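Local coordinates for protein MJ fibrillarin homologue (Methanocaldococcus jannaschii, PDB 1FBN) that probably transfers methyl groups from S-adenosyl-L-methionine to ribose 2'-hydroxyls of rRNA and tRNA at sites chosen by a guide RNA in box C/D particles, at residues Tyr106-Met111 with Pro126-Ala131; Leu79-Ser84 with Ile147-Ala152; Asp130-Gln135 with Ala157-Lys162. All coordinates share one frame; numbering follows the deposited sequence.

Interaction 1 of 3, residues Tyr106-Met111 with Pro126-Ala131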
ATOM      1  N   TYR A 106     -10.942 -11.899  -1.014  1.00 23.57           N
ATOM      2  CA  TYR A 106     -11.557 -13.224  -0.955  1.00 26.54           C
ATOM      3  C   TYR A 106     -13.031 -13.219  -0.543  1.00 24.42           C
ATOM      4  O   TYR A 106     -13.859 -13.887  -1.165  1.00 24.63           O
ATOM      5  CB  TYR A 106     -10.760 -14.137  -0.019  1.00 31.83           C
ATOM      6  CG  TYR A 106     -11.325 -15.532   0.080  1.00 40.77           C
ATOM      7  CD1 TYR A 106     -11.050 -16.484  -0.901  1.00 43.90           C
ATOM      8  CD2 TYR A 106     -12.177 -15.891   1.129  1.00 44.52           C
ATOM      9  CE1 TYR A 106     -11.611 -17.758  -0.846  1.00 49.06           C
ATOM     10  CE2 TYR A 106     -12.746 -17.163   1.194  1.00 48.15           C
ATOM     11  CZ  TYR A 106     -12.459 -18.091   0.200  1.00 50.88           C
ATOM     12  OH  TYR A 106     -13.026 -19.345   0.240  1.00 55.37           O
ATOM     13  N   ALA A 107     -13.352 -12.466   0.503  1.00 22.99           N
ATOM     14  CA  ALA A 107     -14.718 -12.395   1.014  1.00 21.14           C
ATOM     15  C   ALA A 107     -15.613 -11.373   0.318  1.00 20.38           C
ATOM     16  O   ALA A 107     -15.273 -10.193   0.241  1.00 18.83           O
ATOM     17  CB  ALA A 107     -14.697 -12.123   2.515  1.00 19.60           C
ATOM     18  N   PRO A 108     -16.781 -11.819  -0.188  1.00 21.03           N
ATOM     19  CA  PRO A 108     -17.745 -10.955  -0.876  1.00 21.63           C
ATOM     20  C   PRO A 108     -18.152  -9.760  -0.017  1.00 23.24           C
ATOM     21  O   PRO A 108     -18.400  -8.675  -0.538  1.00 24.26           O
ATOM     22  CB  PRO A 108     -18.925 -11.891  -1.114  1.00 21.36           C
ATOM     23  CG  PRO A 108     -18.248 -13.191  -1.363  1.00 22.90           C
ATOM     24  CD  PRO A 108     -17.206 -13.229  -0.271  1.00 20.62           C
ATOM     25  N   ARG A 109     -18.207  -9.961   1.298  1.00 25.67           N
ATOM     26  CA  ARG A 109     -18.575  -8.887   2.222  1.00 26.98           C
ATOM     27  C   ARG A 109     -17.493  -7.822   2.336  1.00 24.97           C
ATOM     28  O   ARG A 109     -17.797  -6.662   2.610  1.00 25.15           O
ATOM     29  CB  ARG A 109     -18.947  -9.447   3.592  1.00 31.03           C
ATOM     30  CG  ARG A 109     -20.293 -10.141   3.583  1.00 38.44           C
ATOM     31  CD  ARG A 109     -20.601 -10.818   4.902  1.00 43.31           C
ATOM     32  NE  ARG A 109     -22.026 -11.117   4.996  1.00 48.77           N
ATOM     33  CZ  ARG A 109     -22.944 -10.247   5.412  1.00 51.14           C
ATOM     34  NH1 ARG A 109     -22.588  -9.022   5.786  1.00 52.45           N
ATOM     35  NH2 ARG A 109     -24.224 -10.591   5.421  1.00 51.39           N
ATOM     36  N   ILE A 110     -16.234  -8.214   2.137  1.00 23.46           N
ATOM     37  CA  ILE A 110     -15.134  -7.252   2.168  1.00 23.90           C
ATOM     38  C   ILE A 110     -15.133  -6.493   0.840  1.00 23.29           C
ATOM     39  O   ILE A 110     -14.931  -5.277   0.812  1.00 26.03           O
ATOM     40  CB  ILE A 110     -13.759  -7.925   2.386  1.00 24.32           C
ATOM     41  CG1 ILE A 110     -13.632  -8.391   3.836  1.00 22.02           C
ATOM     42  CG2 ILE A 110     -12.631  -6.939   2.077  1.00 24.59           C
ATOM     43  CD1 ILE A 110     -12.309  -9.025   4.143  1.00 26.21           C
HETATM   44  N   MSE A 111     -15.385  -7.211  -0.252  1.00 22.26           N
HETATM   45  CA  MSE A 111     -15.434  -6.597  -1.577  1.00 23.49           C
HETATM   46  C   MSE A 111     -16.614  -5.627  -1.649  1.00 23.39           C
HETATM   47  O   MSE A 111     -16.551  -4.603  -2.329  1.00 24.14           O
HETATM   48  CB  MSE A 111     -15.564  -7.664  -2.672  1.00 24.72           C
HETATM   49  CG  MSE A 111     -15.368  -7.126  -4.090  1.00 25.69           C
HETATM   50 SE   MSE A 111     -13.712  -6.440  -4.311  1.00 23.42          SE
HETATM   51  CE  MSE A 111     -12.882  -7.897  -4.779  1.00 23.60           C
ATOM     52  N   PRO A 126     -11.694  -4.306  -8.988  1.00 27.20           N
ATOM     53  CA  PRO A 126     -11.985  -5.356  -8.012  1.00 25.50           C
ATOM     54  C   PRO A 126     -11.927  -6.736  -8.634  1.00 24.16           C
ATOM     55  O   PRO A 126     -12.423  -6.951  -9.739  1.00 24.35           O
ATOM     56  CB  PRO A 126     -13.409  -5.023  -7.582  1.00 27.94           C
ATOM     57  CG  PRO A 126     -14.012  -4.489  -8.837  1.00 28.80           C
ATOM     58  CD  PRO A 126     -12.922  -3.567  -9.338  1.00 29.81           C
ATOM     59  N   ILE A 127     -11.295  -7.663  -7.923  1.00 22.12           N
ATOM     60  CA  ILE A 127     -11.171  -9.041  -8.378  1.00 20.67           C
ATOM     61  C   ILE A 127     -11.398  -9.970  -7.192  1.00 21.47           C
ATOM     62  O   ILE A 127     -10.599  -9.991  -6.254  1.00 20.78           O
ATOM     63  CB  ILE A 127      -9.773  -9.317  -8.979  1.00 21.70           C
ATOM     64  CG1 ILE A 127      -9.538  -8.415 -10.194  1.00 21.39           C
ATOM     65  CG2 ILE A 127      -9.643 -10.792  -9.357  1.00 20.97           C
ATOM     66  CD1 ILE A 127      -8.118  -8.427 -10.707  1.00 22.21           C
ATOM     67  N   LEU A 128     -12.516 -10.693  -7.208  1.00 21.58           N
ATOM     68  CA  LEU A 128     -12.828 -11.629  -6.133  1.00 21.76           C
ATOM     69  C   LEU A 128     -11.920 -12.836  -6.337  1.00 22.58           C
ATOM     70  O   LEU A 128     -12.052 -13.553  -7.325  1.00 26.57           O
ATOM     71  CB  LEU A 128     -14.300 -12.055  -6.199  1.00 21.07           C
ATOM     72  CG  LEU A 128     -14.892 -12.685  -4.933  1.00 24.12           C
ATOM     73  CD1 LEU A 128     -15.096 -11.616  -3.880  1.00 22.27           C
ATOM     74  CD2 LEU A 128     -16.218 -13.359  -5.252  1.00 25.41           C
ATOM     75  N   GLY A 129     -10.963 -13.031  -5.436  1.00 21.34           N
ATOM     76  CA  GLY A 129     -10.057 -14.152  -5.582  1.00 20.20           C
ATOM     77  C   GLY A 129      -9.257 -14.482  -4.345  1.00 20.73           C
ATOM     78  O   GLY A 129      -9.405 -13.856  -3.296  1.00 22.65           O
ATOM     79  N   ASP A 130      -8.416 -15.499  -4.478  1.00 20.99           N
ATOM     80  CA  ASP A 130      -7.559 -15.973  -3.401  1.00 22.21           C
ATOM     81  C   ASP A 130      -6.136 -15.656  -3.831  1.00 22.21           C
ATOM     82  O   ASP A 130      -5.661 -16.182  -4.835  1.00 22.42           O
ATOM     83  CB  ASP A 130      -7.753 -17.490  -3.240  1.00 24.73           C
ATOM     84  CG  ASP A 130      -6.943 -18.090  -2.095  1.00 28.13           C
ATOM     85  OD1 ASP A 130      -6.024 -17.431  -1.560  1.00 28.56           O
ATOM     86  OD2 ASP A 130      -7.224 -19.257  -1.741  1.00 27.55           O
ATOM     87  N   ALA A 131      -5.459 -14.800  -3.069  1.00 21.72           N
ATOM     88  CA  ALA A 131      -4.088 -14.414  -3.390  1.00 22.21           C
ATOM     89  C   ALA A 131      -3.130 -15.601  -3.387  1.00 23.80           C
ATOM     90  O   ALA A 131      -2.031 -15.511  -3.934  1.00 24.29           O
ATOM     91  CB  ALA A 131      -3.599 -13.343  -2.435  1.00 20.85           C
TER
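Met111, a selenomethionine on the first turn of helix 108-117, and Leu128 at the end of strand 124-128 carry the apolar half of this contact. The Met111 chain leaves its helix with CG anti to the backbone N (chi1 -170°) and then bends at both chi2 and chi3, which lays its end across the strand. Its SE sits 3.6 Å from Pro126 CB, the two side chains crossing at about a right angle, while the methyl CE rests against the backbone, 3.4 Å from Ile127 O. Leu128 answers with one branch: CD1 lies 4.2 Å from Met111 CB and 4.3 Å from Pro108 CG, and the same methyl approaches Tyr106 O at 3.7 Å.

Gly129 O is the polar centre of the other half, and no hydrogen bond crosses between the segments. Tyr106 CA comes within 3.2 Å of Gly129 O in a bent CA-H...O contact, with 123° at the hydrogen. The same oxygen lies at the edge of the Tyr106 ring, near its plane. Beyond it, Tyr106 CD1 meets Asp130 CB at 4.2 Å.

Ala107 is the N-cap of the helix, and its carbonyl receives the amides of both Ile110 and Met111. The contact closes the beta-alpha-beta unit formed by strand 100-105, helix 108-117 and strand 124-128 of the Rossmann-like methyltransferase fold. Strand 100-105 supplies the regular backbone bonding to Ile127 and Gly129. Helix and edge strand therefore meet here through apolar packing, and the CA-H...O contact links the loop residues that precede the helix and follow the strand. This places Tyr106 beside Asp130, both predicted to bind S-adenosyl-L-methionine, with Ala131 next in the chain.

Interaction 2 of 3, residues Leu79-Ser84 with Ile147-Ala152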
ATOM      1  N   LEU A  79      -0.803  -4.258  -8.035  1.00 17.96           N
ATOM      2  CA  LEU A  79      -1.596  -5.381  -7.560  1.00 18.07           C
ATOM      3  C   LEU A  79      -1.709  -5.221  -6.043  1.00 19.23           C
ATOM      4  O   LEU A  79      -0.707  -5.276  -5.327  1.00 19.12           O
ATOM      5  CB  LEU A  79      -0.909  -6.702  -7.910  1.00 17.93           C
ATOM      6  CG  LEU A  79      -1.648  -7.991  -7.533  1.00 20.04           C
ATOM      7  CD1 LEU A  79      -3.003  -8.073  -8.243  1.00 17.49           C
ATOM      8  CD2 LEU A  79      -0.779  -9.179  -7.892  1.00 16.12           C
ATOM      9  N   TYR A  80      -2.926  -4.964  -5.575  1.00 19.84           N
ATOM     10  CA  TYR A  80      -3.196  -4.765  -4.155  1.00 18.74           C
ATOM     11  C   TYR A  80      -3.743  -6.048  -3.531  1.00 18.40           C
ATOM     12  O   TYR A  80      -4.802  -6.542  -3.923  1.00 17.11           O
ATOM     13  CB  TYR A  80      -4.193  -3.607  -3.972  1.00 15.53           C
ATOM     14  CG  TYR A  80      -4.330  -3.111  -2.550  1.00 14.14           C
ATOM     15  CD1 TYR A  80      -5.022  -3.855  -1.591  1.00 17.58           C
ATOM     16  CD2 TYR A  80      -3.746  -1.905  -2.153  1.00 16.21           C
ATOM     17  CE1 TYR A  80      -5.124  -3.418  -0.267  1.00 19.02           C
ATOM     18  CE2 TYR A  80      -3.844  -1.454  -0.830  1.00 17.63           C
ATOM     19  CZ  TYR A  80      -4.532  -2.218   0.105  1.00 20.88           C
ATOM     20  OH  TYR A  80      -4.618  -1.797   1.412  1.00 21.90           O
ATOM     21  N   LEU A  81      -3.019  -6.566  -2.543  1.00 19.83           N
ATOM     22  CA  LEU A  81      -3.408  -7.794  -1.856  1.00 20.49           C
ATOM     23  C   LEU A  81      -3.661  -7.520  -0.374  1.00 22.56           C
ATOM     24  O   LEU A  81      -2.855  -6.872   0.292  1.00 21.87           O
ATOM     25  CB  LEU A  81      -2.301  -8.845  -2.007  1.00 18.13           C
ATOM     26  CG  LEU A  81      -1.742  -9.088  -3.416  1.00 19.88           C
ATOM     27  CD1 LEU A  81      -0.486  -9.939  -3.355  1.00 18.49           C
ATOM     28  CD2 LEU A  81      -2.789  -9.739  -4.296  1.00 20.44           C
ATOM     29  N   GLY A  82      -4.792  -8.000   0.136  1.00 22.99           N
ATOM     30  CA  GLY A  82      -5.100  -7.796   1.540  1.00 24.73           C
ATOM     31  C   GLY A  82      -6.448  -7.163   1.813  1.00 25.05           C
ATOM     32  O   GLY A  82      -6.916  -6.323   1.040  1.00 23.43           O
ATOM     33  N   ALA A  83      -7.059  -7.562   2.928  1.00 24.60           N
ATOM     34  CA  ALA A  83      -8.364  -7.052   3.347  1.00 25.04           C
ATOM     35  C   ALA A  83      -8.342  -5.542   3.546  1.00 26.00           C
ATOM     36  O   ALA A  83      -7.415  -4.990   4.141  1.00 25.47           O
ATOM     37  CB  ALA A  83      -8.810  -7.737   4.638  1.00 23.39           C
ATOM     38  N   SER A  84      -9.374  -4.877   3.047  1.00 27.25           N
ATOM     39  CA  SER A  84      -9.464  -3.432   3.175  1.00 27.99           C
ATOM     40  C   SER A  84     -10.888  -2.938   3.008  1.00 27.88           C
ATOM     41  O   SER A  84     -11.677  -3.520   2.261  1.00 25.30           O
ATOM     42  CB  SER A  84      -8.565  -2.744   2.140  1.00 29.29           C
ATOM     43  OG  SER A  84      -8.663  -1.328   2.230  1.00 28.32           O
ATOM     44  N   ILE A 147       3.558  -4.397  -6.340  1.00 18.74           N
ATOM     45  CA  ILE A 147       2.620  -5.256  -5.634  1.00 18.97           C
ATOM     46  C   ILE A 147       2.652  -4.739  -4.202  1.00 19.29           C
ATOM     47  O   ILE A 147       3.731  -4.549  -3.630  1.00 20.06           O
ATOM     48  CB  ILE A 147       3.033  -6.748  -5.627  1.00 18.86           C
ATOM     49  CG1 ILE A 147       2.918  -7.348  -7.030  1.00 19.77           C
ATOM     50  CG2 ILE A 147       2.129  -7.527  -4.675  1.00 18.37           C
ATOM     51  CD1 ILE A 147       3.307  -8.816  -7.100  1.00 21.22           C
ATOM     52  N   TYR A 148       1.480  -4.409  -3.671  1.00 17.62           N
ATOM     53  CA  TYR A 148       1.365  -3.940  -2.296  1.00 15.99           C
ATOM     54  C   TYR A 148       0.605  -5.029  -1.557  1.00 17.25           C
ATOM     55  O   TYR A 148      -0.511  -5.376  -1.941  1.00 16.40           O
ATOM     56  CB  TYR A 148       0.589  -2.620  -2.214  1.00 17.80           C
ATOM     57  CG  TYR A 148       0.417  -2.114  -0.795  1.00 18.29           C
ATOM     58  CD1 TYR A 148       1.377  -1.286  -0.207  1.00 20.08           C
ATOM     59  CD2 TYR A 148      -0.689  -2.491  -0.026  1.00 18.46           C
ATOM     60  CE1 TYR A 148       1.244  -0.847   1.112  1.00 19.87           C
ATOM     61  CE2 TYR A 148      -0.834  -2.057   1.294  1.00 18.93           C
ATOM     62  CZ  TYR A 148       0.138  -1.236   1.855  1.00 20.00           C
ATOM     63  OH  TYR A 148       0.005  -0.801   3.152  1.00 18.80           O
ATOM     64  N   GLU A 149       1.206  -5.555  -0.494  1.00 15.35           N
ATOM     65  CA  GLU A 149       0.577  -6.615   0.279  1.00 14.62           C
ATOM     66  C   GLU A 149       0.400  -6.299   1.762  1.00 16.14           C
ATOM     67  O   GLU A 149       1.327  -5.848   2.434  1.00 18.44           O
ATOM     68  CB  GLU A 149       1.359  -7.914   0.114  1.00 15.36           C
ATOM     69  CG  GLU A 149       0.751  -9.083   0.862  1.00 16.87           C
ATOM     70  CD  GLU A 149       1.474 -10.384   0.618  1.00 18.71           C
ATOM     71  OE1 GLU A 149       2.106 -10.527  -0.448  1.00 19.38           O
ATOM     72  OE2 GLU A 149       1.399 -11.273   1.488  1.00 17.69           O
ATOM     73  N   ASP A 150      -0.799  -6.581   2.262  1.00 16.41           N
ATOM     74  CA  ASP A 150      -1.162  -6.362   3.658  1.00 18.22           C
ATOM     75  C   ASP A 150      -2.061  -7.524   4.107  1.00 19.11           C
ATOM     76  O   ASP A 150      -3.278  -7.371   4.254  1.00 20.64           O
ATOM     77  CB  ASP A 150      -1.892  -5.015   3.813  1.00 17.05           C
ATOM     78  CG  ASP A 150      -2.272  -4.695   5.263  1.00 21.34           C
ATOM     79  OD1 ASP A 150      -1.718  -5.296   6.203  1.00 22.33           O
ATOM     80  OD2 ASP A 150      -3.134  -3.812   5.466  1.00 24.42           O
ATOM     81  N   VAL A 151      -1.461  -8.701   4.260  1.00 19.61           N
ATOM     82  CA  VAL A 151      -2.199  -9.878   4.700  1.00 20.11           C
ATOM     83  C   VAL A 151      -1.472 -10.490   5.893  1.00 21.21           C
ATOM     84  O   VAL A 151      -0.301 -10.872   5.803  1.00 20.13           O
ATOM     85  CB  VAL A 151      -2.444 -10.916   3.538  1.00 23.92           C
ATOM     86  CG1 VAL A 151      -2.176 -10.292   2.185  1.00 22.98           C
ATOM     87  CG2 VAL A 151      -1.656 -12.202   3.725  1.00 24.88           C
ATOM     88  N   ALA A 152      -2.151 -10.490   7.037  1.00 20.73           N
ATOM     89  CA  ALA A 152      -1.592 -11.030   8.276  1.00 22.51           C
ATOM     90  C   ALA A 152      -1.750 -12.547   8.345  1.00 23.11           C
ATOM     91  O   ALA A 152      -2.632 -13.066   9.033  1.00 23.41           O
ATOM     92  CB  ALA A 152      -2.243 -10.363   9.484  1.00 20.09           C
TER
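Strands 79-81 and 147-149 run parallel, 10° apart with axes 4.8 Å from each other, and three bonds lace them: Tyr148 N to Leu79 O, Leu81 N to Tyr148 O (2.8 Å, nearly straight at 171°) and Asp150 N to Leu81 O. On one face Tyr80 and Tyr148 both carry CG anti to the backbone N, which turns their rings the same way; the planes are 28° apart but offset enough that little of one ring faces the other, and Tyr80 CE2 touches Tyr148 CD2 at 3.4 Å. The other face is mostly aliphatic, with Glu149 among its side chains: Leu79 CB packs on Ile147 CG1 at 4.0 Å, and Leu81 CD1 reaches Ile147 CG2 at 3.8 Å and also comes near Glu149 OE1. Next along the chain, Gly82 CA approaches Asp150 O at 3.3 Å, a closeness, like its backbone angles, that suits a residue without CB. Asp150, Val151 and Ala152 belong to the predicted S-adenosyl-L-methionine site at the strands' carboxyl ends, and Asp150 OD2 forms a salt bridge with Lys58. Strands 100-105 and 172-179 flank the pair in the central sheet; helix 87-95 packs on Tyr80, and helix 156-167 covers Leu79, Ile147 and Glu149.

Interaction 3 of 3, residues Asp130-Gln135 with Ala157-Lys162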
ATOM      1  N   ASP A 130      -8.416 -15.499  -4.478  1.00 20.99           N
ATOM      2  CA  ASP A 130      -7.559 -15.973  -3.401  1.00 22.21           C
ATOM      3  C   ASP A 130      -6.136 -15.656  -3.831  1.00 22.21           C
ATOM      4  O   ASP A 130      -5.661 -16.182  -4.835  1.00 22.42           O
ATOM      5  CB  ASP A 130      -7.753 -17.490  -3.240  1.00 24.73           C
ATOM      6  CG  ASP A 130      -6.943 -18.090  -2.095  1.00 28.13           C
ATOM      7  OD1 ASP A 130      -6.024 -17.431  -1.560  1.00 28.56           O
ATOM      8  OD2 ASP A 130      -7.224 -19.257  -1.741  1.00 27.55           O
ATOM      9  N   ALA A 131      -5.459 -14.800  -3.069  1.00 21.72           N
ATOM     10  CA  ALA A 131      -4.088 -14.414  -3.390  1.00 22.21           C
ATOM     11  C   ALA A 131      -3.130 -15.601  -3.387  1.00 23.80           C
ATOM     12  O   ALA A 131      -2.031 -15.511  -3.934  1.00 24.29           O
ATOM     13  CB  ALA A 131      -3.599 -13.343  -2.435  1.00 20.85           C
ATOM     14  N   ASN A 132      -3.551 -16.705  -2.774  1.00 24.13           N
ATOM     15  CA  ASN A 132      -2.733 -17.909  -2.714  1.00 24.38           C
ATOM     16  C   ASN A 132      -2.849 -18.722  -4.010  1.00 23.86           C
ATOM     17  O   ASN A 132      -2.148 -19.718  -4.196  1.00 23.38           O
ATOM     18  CB  ASN A 132      -3.133 -18.755  -1.502  1.00 27.90           C
ATOM     19  CG  ASN A 132      -2.119 -19.832  -1.182  1.00 31.77           C
ATOM     20  OD1 ASN A 132      -0.907 -19.586  -1.186  1.00 32.53           O
ATOM     21  ND2 ASN A 132      -2.607 -21.036  -0.904  1.00 32.78           N
ATOM     22  N   LYS A 133      -3.738 -18.284  -4.901  1.00 23.43           N
ATOM     23  CA  LYS A 133      -3.951 -18.930  -6.201  1.00 23.19           C
ATOM     24  C   LYS A 133      -3.978 -17.835  -7.268  1.00 22.34           C
ATOM     25  O   LYS A 133      -5.022 -17.567  -7.861  1.00 22.79           O
ATOM     26  CB  LYS A 133      -5.283 -19.691  -6.233  1.00 23.48           C
ATOM     27  CG  LYS A 133      -5.449 -20.762  -5.165  1.00 28.52           C
ATOM     28  CD  LYS A 133      -6.766 -21.504  -5.353  1.00 31.62           C
ATOM     29  CE  LYS A 133      -7.264 -22.127  -4.055  1.00 34.37           C
ATOM     30  NZ  LYS A 133      -6.275 -23.036  -3.423  1.00 40.78           N
ATOM     31  N   PRO A 134      -2.823 -17.194  -7.530  1.00 21.83           N
ATOM     32  CA  PRO A 134      -2.721 -16.121  -8.525  1.00 21.67           C
ATOM     33  C   PRO A 134      -3.029 -16.523  -9.966  1.00 23.25           C
ATOM     34  O   PRO A 134      -3.414 -15.673 -10.774  1.00 23.80           O
ATOM     35  CB  PRO A 134      -1.279 -15.636  -8.356  1.00 19.40           C
ATOM     36  CG  PRO A 134      -0.562 -16.871  -7.934  1.00 20.91           C
ATOM     37  CD  PRO A 134      -1.508 -17.461  -6.921  1.00 21.92           C
ATOM     38  N   GLN A 135      -2.881 -17.809 -10.283  1.00 22.77           N
ATOM     39  CA  GLN A 135      -3.149 -18.294 -11.636  1.00 23.28           C
ATOM     40  C   GLN A 135      -4.611 -18.119 -12.025  1.00 23.11           C
ATOM     41  O   GLN A 135      -4.930 -18.002 -13.207  1.00 24.98           O
ATOM     42  CB  GLN A 135      -2.753 -19.765 -11.791  1.00 25.39           C
ATOM     43  CG  GLN A 135      -3.566 -20.750 -10.959  1.00 30.52           C
ATOM     44  CD  GLN A 135      -3.086 -20.869  -9.518  1.00 34.61           C
ATOM     45  OE1 GLN A 135      -2.124 -20.210  -9.103  1.00 33.94           O
ATOM     46  NE2 GLN A 135      -3.750 -21.731  -8.750  1.00 34.08           N
ATOM     47  N   ALA A 157       4.683 -14.046   3.023  1.00 19.87           N
ATOM     48  CA  ALA A 157       5.885 -13.878   2.207  1.00 20.90           C
ATOM     49  C   ALA A 157       5.829 -14.717   0.927  1.00 21.75           C
ATOM     50  O   ALA A 157       6.061 -14.191  -0.162  1.00 21.43           O
ATOM     51  CB  ALA A 157       7.148 -14.202   3.011  1.00 18.14           C
ATOM     52  N   GLU A 158       5.493 -16.002   1.048  1.00 23.89           N
ATOM     53  CA  GLU A 158       5.421 -16.863  -0.131  1.00 25.47           C
ATOM     54  C   GLU A 158       4.327 -16.374  -1.079  1.00 23.47           C
ATOM     55  O   GLU A 158       4.438 -16.547  -2.290  1.00 24.67           O
ATOM     56  CB  GLU A 158       5.200 -18.337   0.241  1.00 31.16           C
ATOM     57  CG  GLU A 158       3.789 -18.679   0.699  1.00 43.27           C
ATOM     58  CD  GLU A 158       3.457 -20.159   0.559  1.00 50.30           C
ATOM     59  OE1 GLU A 158       2.994 -20.561  -0.533  1.00 53.38           O
ATOM     60  OE2 GLU A 158       3.648 -20.916   1.539  1.00 51.57           O
ATOM     61  N   ILE A 159       3.287 -15.749  -0.527  1.00 20.73           N
ATOM     62  CA  ILE A 159       2.204 -15.216  -1.352  1.00 20.10           C
ATOM     63  C   ILE A 159       2.738 -14.076  -2.223  1.00 19.34           C
ATOM     64  O   ILE A 159       2.399 -13.993  -3.401  1.00 20.36           O
ATOM     65  CB  ILE A 159       0.994 -14.713  -0.509  1.00 20.98           C
ATOM     66  CG1 ILE A 159       0.213 -15.895   0.074  1.00 18.82           C
ATOM     67  CG2 ILE A 159       0.054 -13.867  -1.373  1.00 18.71           C
ATOM     68  CD1 ILE A 159      -0.948 -15.474   0.955  1.00 17.57           C
ATOM     69  N   LEU A 160       3.579 -13.213  -1.649  1.00 16.70           N
ATOM     70  CA  LEU A 160       4.152 -12.098  -2.402  1.00 17.18           C
ATOM     71  C   LEU A 160       5.044 -12.641  -3.507  1.00 18.39           C
ATOM     72  O   LEU A 160       5.013 -12.147  -4.632  1.00 18.79           O
ATOM     73  CB  LEU A 160       4.977 -11.177  -1.494  1.00 18.32           C
ATOM     74  CG  LEU A 160       5.614  -9.937  -2.149  1.00 19.32           C
ATOM     75  CD1 LEU A 160       4.537  -8.946  -2.568  1.00 17.92           C
ATOM     76  CD2 LEU A 160       6.583  -9.265  -1.193  1.00 17.04           C
ATOM     77  N   ILE A 161       5.821 -13.673  -3.175  1.00 20.13           N
ATOM     78  CA  ILE A 161       6.743 -14.304  -4.118  1.00 20.32           C
ATOM     79  C   ILE A 161       5.981 -14.969  -5.252  1.00 21.64           C
ATOM     80  O   ILE A 161       6.344 -14.824  -6.417  1.00 23.46           O
ATOM     81  CB  ILE A 161       7.648 -15.354  -3.417  1.00 21.13           C
ATOM     82  CG1 ILE A 161       8.609 -14.656  -2.451  1.00 19.29           C
ATOM     83  CG2 ILE A 161       8.431 -16.166  -4.447  1.00 20.16           C
ATOM     84  CD1 ILE A 161       9.341 -15.603  -1.527  1.00 20.99           C
ATOM     85  N   LYS A 162       4.904 -15.665  -4.903  1.00 21.92           N
ATOM     86  CA  LYS A 162       4.073 -16.354  -5.887  1.00 24.20           C
ATOM     87  C   LYS A 162       3.446 -15.343  -6.855  1.00 22.50           C
ATOM     88  O   LYS A 162       3.458 -15.539  -8.071  1.00 24.55           O
ATOM     89  CB  LYS A 162       2.983 -17.155  -5.174  1.00 26.27           C
ATOM     90  CG  LYS A 162       2.397 -18.281  -5.997  1.00 34.60           C
ATOM     91  CD  LYS A 162       1.302 -19.024  -5.237  1.00 36.65           C
ATOM     92  CE  LYS A 162       1.800 -19.584  -3.920  1.00 35.21           C
ATOM     93  NZ  LYS A 162       0.715 -20.308  -3.216  1.00 36.22           N
TER
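Two torsions set up the meeting of Asn132 and Lys162: Asn132 carries CG anti to its own amide nitrogen (chi1 -166°), swinging OD1 toward helix 156-167, and the otherwise extended Lys162 chain kinks at chi3 (-57°) to bring NZ to that oxygen. The ammonium group then grips Asn132 twice, at OD1 over 2.7 Å and at the backbone O over 3.1 Å, while the two side chains cross obliquely. Neither oxygen is approached head-on. NZ stands well above the amide plane at OD1, 55° out of it, and is tilted more modestly from the backbone carbonyl plane. A longer salt bridge, 3.5 Å from NZ to Glu158 OE1, comes from one turn earlier on the same helix.

Nearer the helix backbone, the Lys162 methylenes run along the CG-CD edge of Pro134, with Lys162 CD 3.6 Å from Pro134 CD. Ile159 uses its CG2 branch, which packs 3.8 Å from Ala131 CB and close to Ala131 O. That carbonyl also accepts from Asn163 ND2 on the helix.

The loop is shaped by a type I turn from Asp130 to Lys133. Within it Asp130 OD1 takes the backbone N of Asn132 at 2.8 Å, from above the carboxylate plane, forming an Asx turn consistent with holding Asn132 before the lysine. Trp166 and Phe167, farther along the helix, continue the cover of Pro134.

One ammonium group thus ties a loop peptide, an amide side chain and a helix carboxylate together, and Glu158 probably offsets part of its charge. The grip joins helix 156-167 to the stretch after strand 124-128, at a loop that includes Asp130 and Ala131 of the predicted S-adenosyl-L-methionine site.

Interaction 2 lies in the core, at the middle of the parallel part of the sheet, and is held by regular backbone bonds with side chains packed on both faces. Interactions 1 and 3 are partly buried and more peripheral: the first is mainly apolar, with one CA-H...O contact and no hydrogen bond across, whereas the third depends on a lysine and polar loop atoms. Those two share Asp130 and Ala131, which open the turn that follows the edge strand. Interaction 3 meets the core through Ala131 CB and Leu81 CD2 and through Leu160 on Ile147 and Glu149, interaction 1 through Ile110, packed on Ala83 and Ser84. All three include residues of the predicted cofactor site.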